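Local coordinates for amino acid ABC superfamily ATP binding cassette transporter, binding protein (Streptococcus pneumoniae, PDB 4H5G) that binds L-arginine between its two lobes and probably delivers it, as a membrane-anchored lipoprotein, to an amino acid ABC transporter, at residues Glu6-Lys11 / Leu52-Glu57; Asn101-Leu106 / His169-Val174; Ala128-Val133 / Ser149-Gly154. All blocks are in the same frame, centred on the assembly; numbering follows the deposited sequence.

Interaction 1: Glu6-Lys11 / Leu52-Glu57; sequences EAIKQK and LGVKLE
Lys-9 and Leu-52 are joined through two waters, and Ile-8 beside them packs on Leu-52 and Val-54. The lysine can be followed outward from the helix. Its CB starts at the flank of the contact, directed neither at 52-57 nor away from it. CG is turned away from the carbonyl carbon (chi1 -68°) and comes to 4.2 Å from Leu-52 O. The chain bends about CG-CD and again about CD-CE. These two bends bring NZ round to face Leu-52 O. NZ does not reach the carbonyl directly, since it stays 4.2 Å from Leu-52 O. It donates to one water at 3.0 Å from NZ and to another at 2.7 Å from NZ. Both waters donate on to Leu-52 O, so the link closes into a ring. That carbonyl sits at the C-terminal end of a helix, where a positive charge is probably welcome.

The apolar part lies alongside. Ile-8 CG2 meets Val-54 CG2 at 3.9 Å, and the two side chains cross at about a right angle. The same methyl of Ile-8 touches Leu-52 CD1. Val-54 CG1 lies against the helix backbone, 3.8 Å from Ile-8 O and close to Lys-9 CA. No direct hydrogen bond joins the two segments. Leu-211 of helix 209-225 covers both Ile-8 and Leu-52.

Gly-53, with positive phi, is the C-prime residue of a Schellman motif that ends helix 40-52. The chain then enters strand 55-60. The arrangement is a helix-to-strand connection packed against the N-terminal helix 4-11, at an outer end of an alpha/beta lobe.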
# COMPACT_ATOMS: atom_id res chain seq x y z
N GLU A 6 -25.39 9.19 -3.00
CA GLU A 6 -26.15 10.36 -2.55
C GLU A 6 -25.65 10.86 -1.19
O GLU A 6 -25.63 12.08 -0.93
CB GLU A 6 -27.65 10.05 -2.46
CG GLU A 6 -28.31 9.68 -3.78
CD GLU A 6 -29.09 10.83 -4.40
OE1 GLU A 6 -28.90 11.99 -3.98
OE2 GLU A 6 -29.91 10.56 -5.31
N ALA A 7 -25.27 9.94 -0.32
CA ALA A 7 -24.80 10.31 1.03
C ALA A 7 -23.48 11.06 0.93
O ALA A 7 -23.25 12.04 1.64
CB ALA A 7 -24.66 9.08 1.91
N ILE A 8 -22.61 10.58 0.04
CA ILE A 8 -21.32 11.25 -0.19
C ILE A 8 -21.55 12.65 -0.77
O ILE A 8 -20.94 13.64 -0.33
CB ILE A 8 -20.39 10.39 -1.10
CG1 ILE A 8 -19.80 9.24 -0.27
CG2 ILE A 8 -19.28 11.25 -1.71
CD1 ILE A 8 -19.30 8.04 -1.09
N LYS A 9 -22.44 12.75 -1.75
CA LYS A 9 -22.78 14.05 -2.33
C LYS A 9 -23.36 15.03 -1.31
O LYS A 9 -23.06 16.23 -1.34
CB LYS A 9 -23.77 13.89 -3.48
CG LYS A 9 -23.20 13.20 -4.72
CD LYS A 9 -24.32 12.95 -5.72
CE LYS A 9 -24.90 14.25 -6.26
NZ LYS A 9 -23.95 14.95 -7.17
N GLN A 10 -24.18 14.51 -0.42
CA GLN A 10 -24.80 15.34 0.60
C GLN A 10 -23.80 15.92 1.58
O GLN A 10 -23.88 17.09 1.94
CB GLN A 10 -25.84 14.56 1.39
CG GLN A 10 -26.17 15.24 2.69
CD GLN A 10 -27.40 14.70 3.33
OE1 GLN A 10 -27.34 14.06 4.38
NE2 GLN A 10 -28.54 14.96 2.70
N LYS A 11 -22.87 15.09 2.03
CA LYS A 11 -21.89 15.55 3.02
C LYS A 11 -20.79 16.37 2.35
O LYS A 11 -20.03 17.08 3.02
CB LYS A 11 -21.35 14.40 3.88
CG LYS A 11 -20.43 13.48 3.17
CD LYS A 11 -20.15 12.24 4.01
CE LYS A 11 -18.91 11.52 3.47
NZ LYS A 11 -18.81 10.12 3.95
N LEU A 52 -17.10 12.35 -8.54
CA LEU A 52 -18.31 12.46 -7.71
C LEU A 52 -18.72 13.90 -7.47
O LEU A 52 -19.84 14.17 -7.02
CB LEU A 52 -18.10 11.75 -6.37
CG LEU A 52 -18.10 10.22 -6.46
CD1 LEU A 52 -17.53 9.61 -5.18
CD2 LEU A 52 -19.51 9.69 -6.72
N GLY A 53 -17.80 14.82 -7.74
CA GLY A 53 -18.04 16.25 -7.55
C GLY A 53 -17.96 16.68 -6.09
O GLY A 53 -18.68 17.58 -5.68
N VAL A 54 -17.08 16.04 -5.31
CA VAL A 54 -16.93 16.35 -3.88
C VAL A 54 -15.47 16.56 -3.50
O VAL A 54 -14.56 16.23 -4.27
CB VAL A 54 -17.53 15.24 -2.98
CG1 VAL A 54 -19.03 15.06 -3.26
CG2 VAL A 54 -16.78 13.91 -3.17
N LYS A 55 -15.25 17.10 -2.30
CA LYS A 55 -13.89 17.27 -1.80
C LYS A 55 -13.31 15.94 -1.36
O LYS A 55 -14.03 15.05 -0.90
CB LYS A 55 -13.88 18.24 -0.61
CG LYS A 55 -14.34 19.65 -0.93
CD LYS A 55 -13.90 20.64 0.15
CE LYS A 55 -14.78 20.54 1.39
NZ LYS A 55 -14.28 21.42 2.48
N LEU A 56 -12.00 15.78 -1.48
CA LEU A 56 -11.32 14.58 -0.97
C LEU A 56 -10.85 14.87 0.45
O LEU A 56 -10.22 15.89 0.71
CB LEU A 56 -10.10 14.27 -1.83
CG LEU A 56 -9.23 13.11 -1.32
CD1 LEU A 56 -10.00 11.79 -1.32
CD2 LEU A 56 -7.96 13.00 -2.17
N GLU A 57 -11.15 13.96 1.38
CA GLU A 57 -10.63 14.09 2.75
C GLU A 57 -9.82 12.83 3.04
O GLU A 57 -10.36 11.73 3.03
CB GLU A 57 -11.78 14.25 3.74
CG GLU A 57 -11.33 14.30 5.19
CD GLU A 57 -12.48 14.69 6.11
OE1 GLU A 57 -12.82 15.88 6.17
OE2 GLU A 57 -13.04 13.80 6.78
O HOH W 1 -21.89 13.28 -8.47
O HOH W 2 -21.78 16.14 -6.02

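Interaction 2: Asn101-Leu106 / His169-Val174; sequences NKISFL and HMDEPV. With ARG (arginine), chain L.
Asn-101 has CG between its backbone N and carbonyl carbon (chi1 56°), which sets its amide over Pro-173 and within reach of Asp-171. His-169 turns CG away from its backbone N (chi1 -150°), and this lays the imidazole on Phe-105.

The amide ND2 donates to Asp-171 OD1 at 3.1 Å, using the anti lone pair of that oxygen. Amide and carboxylate planes stand nearly perpendicular. ND2 also donates to Lys-102 O, and OD1 of the same amide accepts from Asn-200 ND2. Glu-172 N binds Lys-102 O from the opposite face of that carbonyl at 2.8 Å, so two donors grip the oxygen. Asp-171 OD2 accepts from the amino group of the bound arginine, ARG N, at 2.8 Å, and from Tyr-22. Asn-101 is therefore a second-shell residue for this carboxylate.

Phe-105 and His-169 form an offset stack with ring centroids 4.2 Å apart. His-169 CD2 lies over the centre of the phenyl ring. Ile-103 CG2 makes a CH-pi contact with a face of the imidazole. His-169 ND1 bonds to Pro-134 O, while a water joins NE2 to Ile-103 O. These two bonds should fix the rotation of the ring.

Ser-104 N donates to Met-170 O at 2.9 Å, and Met-170 N donates back to Ser-104 O. Met-170 CE packs on Leu-106. The arrangement is typical of a type II periplasmic binding protein: strand 167-171, paired antiparallel with 103-108, ends in an aspartate that holds the ligand's alpha-amino group.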
# COMPACT_ATOMS: atom_id res chain seq x y z
N ASN A 101 1.41 -5.72 -8.64
CA ASN A 101 2.87 -5.74 -8.52
C ASN A 101 3.36 -6.94 -7.71
O ASN A 101 2.55 -7.68 -7.13
CB ASN A 101 3.38 -4.43 -7.90
CG ASN A 101 2.75 -4.13 -6.58
OD1 ASN A 101 1.86 -3.28 -6.47
ND2 ASN A 101 3.20 -4.84 -5.54
N LYS A 102 4.67 -7.14 -7.70
CA LYS A 102 5.29 -8.23 -6.97
C LYS A 102 5.60 -7.82 -5.54
O LYS A 102 5.39 -6.67 -5.16
CB LYS A 102 6.60 -8.64 -7.65
CG LYS A 102 6.43 -9.03 -9.10
CD LYS A 102 5.53 -10.24 -9.21
CE LYS A 102 5.41 -10.69 -10.66
NZ LYS A 102 6.76 -10.88 -11.26
N ILE A 103 6.09 -8.77 -4.76
CA ILE A 103 6.46 -8.51 -3.38
C ILE A 103 7.94 -8.87 -3.22
O ILE A 103 8.40 -9.89 -3.73
CB ILE A 103 5.56 -9.30 -2.42
CG1 ILE A 103 4.09 -8.99 -2.75
CG2 ILE A 103 5.91 -8.98 -0.97
CD1 ILE A 103 3.07 -9.72 -1.94
N SER A 104 8.67 -8.00 -2.53
CA SER A 104 10.13 -8.08 -2.48
C SER A 104 10.68 -7.90 -1.08
O SER A 104 9.97 -7.48 -0.16
CB SER A 104 10.73 -6.98 -3.36
OG SER A 104 10.23 -7.04 -4.67
N PHE A 105 11.97 -8.18 -0.93
CA PHE A 105 12.66 -7.88 0.32
C PHE A 105 13.61 -6.72 0.08
O PHE A 105 14.35 -6.70 -0.91
CB PHE A 105 13.49 -9.09 0.78
CG PHE A 105 12.66 -10.25 1.26
CD1 PHE A 105 12.21 -10.29 2.56
CD2 PHE A 105 12.35 -11.30 0.41
CE1 PHE A 105 11.46 -11.37 3.01
CE2 PHE A 105 11.59 -12.37 0.86
CZ PHE A 105 11.15 -12.40 2.15
N LEU A 106 13.58 -5.74 0.98
CA LEU A 106 14.57 -4.67 0.99
C LEU A 106 15.69 -5.10 1.93
O LEU A 106 15.43 -5.54 3.06
CB LEU A 106 13.92 -3.38 1.50
CG LEU A 106 14.80 -2.12 1.48
CD1 LEU A 106 15.06 -1.65 0.05
CD2 LEU A 106 14.14 -0.99 2.31
N HIS A 169 10.16 -7.31 4.25
CA HIS A 169 9.26 -7.75 3.18
C HIS A 169 8.23 -6.65 2.91
O HIS A 169 7.62 -6.13 3.84
CB HIS A 169 8.53 -9.03 3.60
CG HIS A 169 8.16 -9.93 2.46
ND1 HIS A 169 7.02 -10.71 2.47
CD2 HIS A 169 8.79 -10.20 1.29
CE1 HIS A 169 6.96 -11.42 1.35
NE2 HIS A 169 8.03 -11.13 0.62
N MET A 170 8.02 -6.31 1.63
CA MET A 170 7.10 -5.21 1.28
C MET A 170 6.73 -5.26 -0.19
O MET A 170 7.35 -5.97 -0.97
CB MET A 170 7.76 -3.86 1.60
CG MET A 170 8.99 -3.57 0.73
SD MET A 170 9.80 -2.01 1.14
CE MET A 170 10.41 -2.35 2.78
N ASP A 171 5.72 -4.50 -0.59
CA ASP A 171 5.38 -4.42 -2.01
C ASP A 171 6.57 -3.91 -2.82
O ASP A 171 7.25 -2.99 -2.39
CB ASP A 171 4.15 -3.54 -2.23
CG ASP A 171 2.87 -4.23 -1.81
OD1 ASP A 171 2.35 -5.03 -2.61
OD2 ASP A 171 2.40 -4.02 -0.67
N GLU A 172 6.83 -4.52 -3.97
CA GLU A 172 8.02 -4.17 -4.76
C GLU A 172 8.23 -2.66 -5.07
O GLU A 172 9.35 -2.15 -4.94
CB GLU A 172 8.12 -5.01 -6.05
CG GLU A 172 9.24 -4.54 -6.97
CD GLU A 172 9.62 -5.56 -8.03
OE1 GLU A 172 8.99 -5.57 -9.10
OE2 GLU A 172 10.56 -6.34 -7.78
N PRO A 173 7.16 -1.94 -5.48
CA PRO A 173 7.38 -0.51 -5.79
C PRO A 173 7.91 0.28 -4.59
O PRO A 173 8.67 1.25 -4.76
CB PRO A 173 5.98 -0.03 -6.18
CG PRO A 173 5.30 -1.25 -6.72
CD PRO A 173 5.79 -2.37 -5.84
N VAL A 174 7.53 -0.14 -3.40
CA VAL A 174 7.98 0.52 -2.17
C VAL A 174 9.46 0.21 -1.91
O VAL A 174 10.22 1.09 -1.51
CB VAL A 174 7.10 0.10 -0.96
CG1 VAL A 174 7.58 0.78 0.32
CG2 VAL A 174 5.64 0.46 -1.22
N ARG L . -0.27 -4.82 -0.08
CA ARG L . -0.13 -5.22 1.33
C ARG L . -1.47 -5.55 1.94
O ARG L . -2.54 -5.18 1.43
CB ARG L . 0.56 -4.12 2.15
CG ARG L . -0.06 -2.73 2.01
CD ARG L . 0.54 -1.74 3.02
NE ARG L . 0.08 -0.37 2.77
CZ ARG L . 0.47 0.70 3.46
NH1 ARG L . 0.00 1.91 3.15
NH2 ARG L . 1.34 0.56 4.46
OXT ARG L . -1.52 -6.23 2.98
O HOH W 3 6.37 -5.46 -9.40
O HOH W 4 8.83 -11.88 -1.88
O HOH W 5 11.71 -7.95 -6.39

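Interaction 3: Ala128-Val133 / Ser149-Gly154; sequences AQKGTV and SLTNMG. With ARG (arginine), chain L; SO4 (sulfate ion), chain C.
Backbone bonds pair Ala-128 and Gln-129 with Ser-149 and Leu-150 in parallel register. Leu-150 N donates to Ala-128 O at 2.9 Å. Lys-130 N donates to Leu-150 O at 2.9 Å.

Gln-129 makes the side-chain bond between the segments. Its CG is anti to the backbone N (chi1 -177°) and the chain runs out extended. NE2 donates to Thr-151 O at 3.0 Å, which lies in the amide plane. OE1 accepts from ARG NH2 at 3.0 Å, so one amide ties segment 149-154 to the ligand's guanidinium. A water also donates to Thr-151 O and to Lys-130 O.

The two strands belong to a beta-alpha-beta unit, strand 125-129, helix 133-141 and strand 146-150. A type II turn from Gln-129 to Thr-132 leads into that helix. Thr-132 is its N-cap, with OG1 bonded to Glu-135 N. At the helix start Val-133 N donates to ARG OXT at 2.8 Å, and this helix end may favour the ligand's carboxylate.

A sulfate ion, far from the arginine and probably from the crystallisation liquor, is held at Thr-151. It accepts from Thr-151 N and from Thr-151 OG1, the latter at 2.7 Å to O4. Lys-130 NZ adds a weak bond to it.

Carbon-to-carbon contacts are few. Lys-130 CG lies 3.8 Å from Ser-149 CB, and Met-153 CE touches Gln-129 CB.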
# COMPACT_ATOMS: atom_id res chain seq x y z
N ALA A 128 8.24 -7.32 8.84
CA ALA A 128 7.12 -7.07 7.93
C ALA A 128 6.08 -6.25 8.67
O ALA A 128 6.15 -6.12 9.89
CB ALA A 128 6.52 -8.37 7.43
N GLN A 129 5.12 -5.72 7.94
CA GLN A 129 4.14 -4.80 8.53
C GLN A 129 2.95 -5.56 9.10
O GLN A 129 2.41 -6.45 8.45
CB GLN A 129 3.68 -3.79 7.48
CG GLN A 129 2.72 -2.73 8.00
CD GLN A 129 2.64 -1.54 7.06
OE1 GLN A 129 2.66 -1.70 5.83
NE2 GLN A 129 2.54 -0.34 7.63
N LYS A 130 2.53 -5.20 10.31
CA LYS A 130 1.39 -5.85 10.96
C LYS A 130 0.15 -5.73 10.11
O LYS A 130 -0.15 -4.65 9.60
CB LYS A 130 1.08 -5.17 12.31
CG LYS A 130 2.09 -5.46 13.40
CD LYS A 130 1.70 -4.82 14.73
CE LYS A 130 2.70 -5.21 15.82
NZ LYS A 130 2.39 -4.63 17.15
N GLY A 131 -0.57 -6.85 9.99
CA GLY A 131 -1.85 -6.88 9.30
C GLY A 131 -1.75 -6.94 7.79
O GLY A 131 -2.72 -6.62 7.12
N THR A 132 -0.60 -7.35 7.25
CA THR A 132 -0.39 -7.30 5.80
C THR A 132 -0.13 -8.65 5.13
O THR A 132 0.23 -9.63 5.78
CB THR A 132 0.77 -6.35 5.38
OG1 THR A 132 2.03 -6.93 5.77
CG2 THR A 132 0.62 -4.95 6.00
N VAL A 133 -0.30 -8.66 3.81
CA VAL A 133 0.06 -9.82 2.99
C VAL A 133 1.55 -10.19 3.07
O VAL A 133 1.87 -11.35 3.29
CB VAL A 133 -0.46 -9.67 1.52
CG1 VAL A 133 0.07 -10.80 0.62
CG2 VAL A 133 -1.99 -9.63 1.51
N SER A 149 7.14 -8.19 13.57
CA SER A 149 6.03 -7.49 12.92
C SER A 149 5.97 -6.08 13.48
O SER A 149 5.94 -5.89 14.70
CB SER A 149 4.70 -8.21 13.16
OG SER A 149 4.68 -9.48 12.54
N LEU A 150 5.96 -5.08 12.61
CA LEU A 150 5.96 -3.69 13.04
C LEU A 150 4.76 -2.96 12.48
O LEU A 150 4.33 -3.23 11.37
CB LEU A 150 7.25 -3.01 12.59
CG LEU A 150 8.46 -3.65 13.28
CD1 LEU A 150 9.74 -3.36 12.53
CD2 LEU A 150 8.56 -3.16 14.72
N THR A 151 4.21 -2.03 13.25
CA THR A 151 3.01 -1.31 12.80
C THR A 151 3.28 -0.41 11.59
O THR A 151 2.51 -0.40 10.64
CB THR A 151 2.44 -0.46 13.95
OG1 THR A 151 2.11 -1.31 15.05
CG2 THR A 151 1.20 0.27 13.50
N ASN A 152 4.38 0.35 11.64
CA ASN A 152 4.72 1.38 10.64
C ASN A 152 5.86 0.91 9.74
O ASN A 152 6.88 0.45 10.25
CB ASN A 152 5.14 2.66 11.39
CG ASN A 152 5.32 3.87 10.47
OD1 ASN A 152 6.35 4.04 9.80
ND2 ASN A 152 4.33 4.75 10.47
N MET A 153 5.72 1.05 8.43
CA MET A 153 6.77 0.60 7.50
C MET A 153 8.06 1.40 7.66
O MET A 153 9.15 0.84 7.50
CB MET A 153 6.30 0.64 6.04
CG MET A 153 7.38 0.18 5.04
SD MET A 153 8.03 -1.48 5.41
CE MET A 153 6.60 -2.47 5.01
N GLY A 154 7.95 2.69 7.97
CA GLY A 154 9.14 3.51 8.19
C GLY A 154 9.98 2.99 9.34
O GLY A 154 11.21 3.03 9.30
N ARG L . -0.27 -4.82 -0.08
CA ARG L . -0.13 -5.22 1.33
C ARG L . -1.47 -5.55 1.94
O ARG L . -2.54 -5.18 1.43
CB ARG L . 0.56 -4.12 2.15
CG ARG L . -0.06 -2.73 2.01
CD ARG L . 0.54 -1.74 3.02
NE ARG L . 0.08 -0.37 2.77
CZ ARG L . 0.47 0.70 3.46
NH1 ARG L . 0.00 1.91 3.15
NH2 ARG L . 1.34 0.56 4.46
OXT ARG L . -1.52 -6.23 2.98
S SO4 C . 5.00 -1.51 17.18
O1 SO4 C . 5.38 -1.66 15.78
O2 SO4 C . 5.16 -2.79 17.87
O3 SO4 C . 5.86 -0.50 17.80
O4 SO4 C . 3.59 -1.10 17.28
O HOH W 6 0.15 -1.86 10.39

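Overall arrangement
Interaction 1 lies apart, its centre 34 Å from that of interaction 2 and 31 Å from that of interaction 3. It joins helix 4-11 to a helix-to-strand connection through methyl packing and a water-bridged lysine, and it is only partly buried. Interactions 2 and 3 share one mixed sheet, in which strands 125-129 and 167-171 are neighbours. They touch through Met-170 and Met-153. Interaction 2 is the most buried of the three, with antiparallel pairing and an aromatic stack. Interaction 3 is parallel and partly exposed. Both reach the arginine: 169-174 takes its amino group, while 128-133 meets its carboxylate and guanidinium.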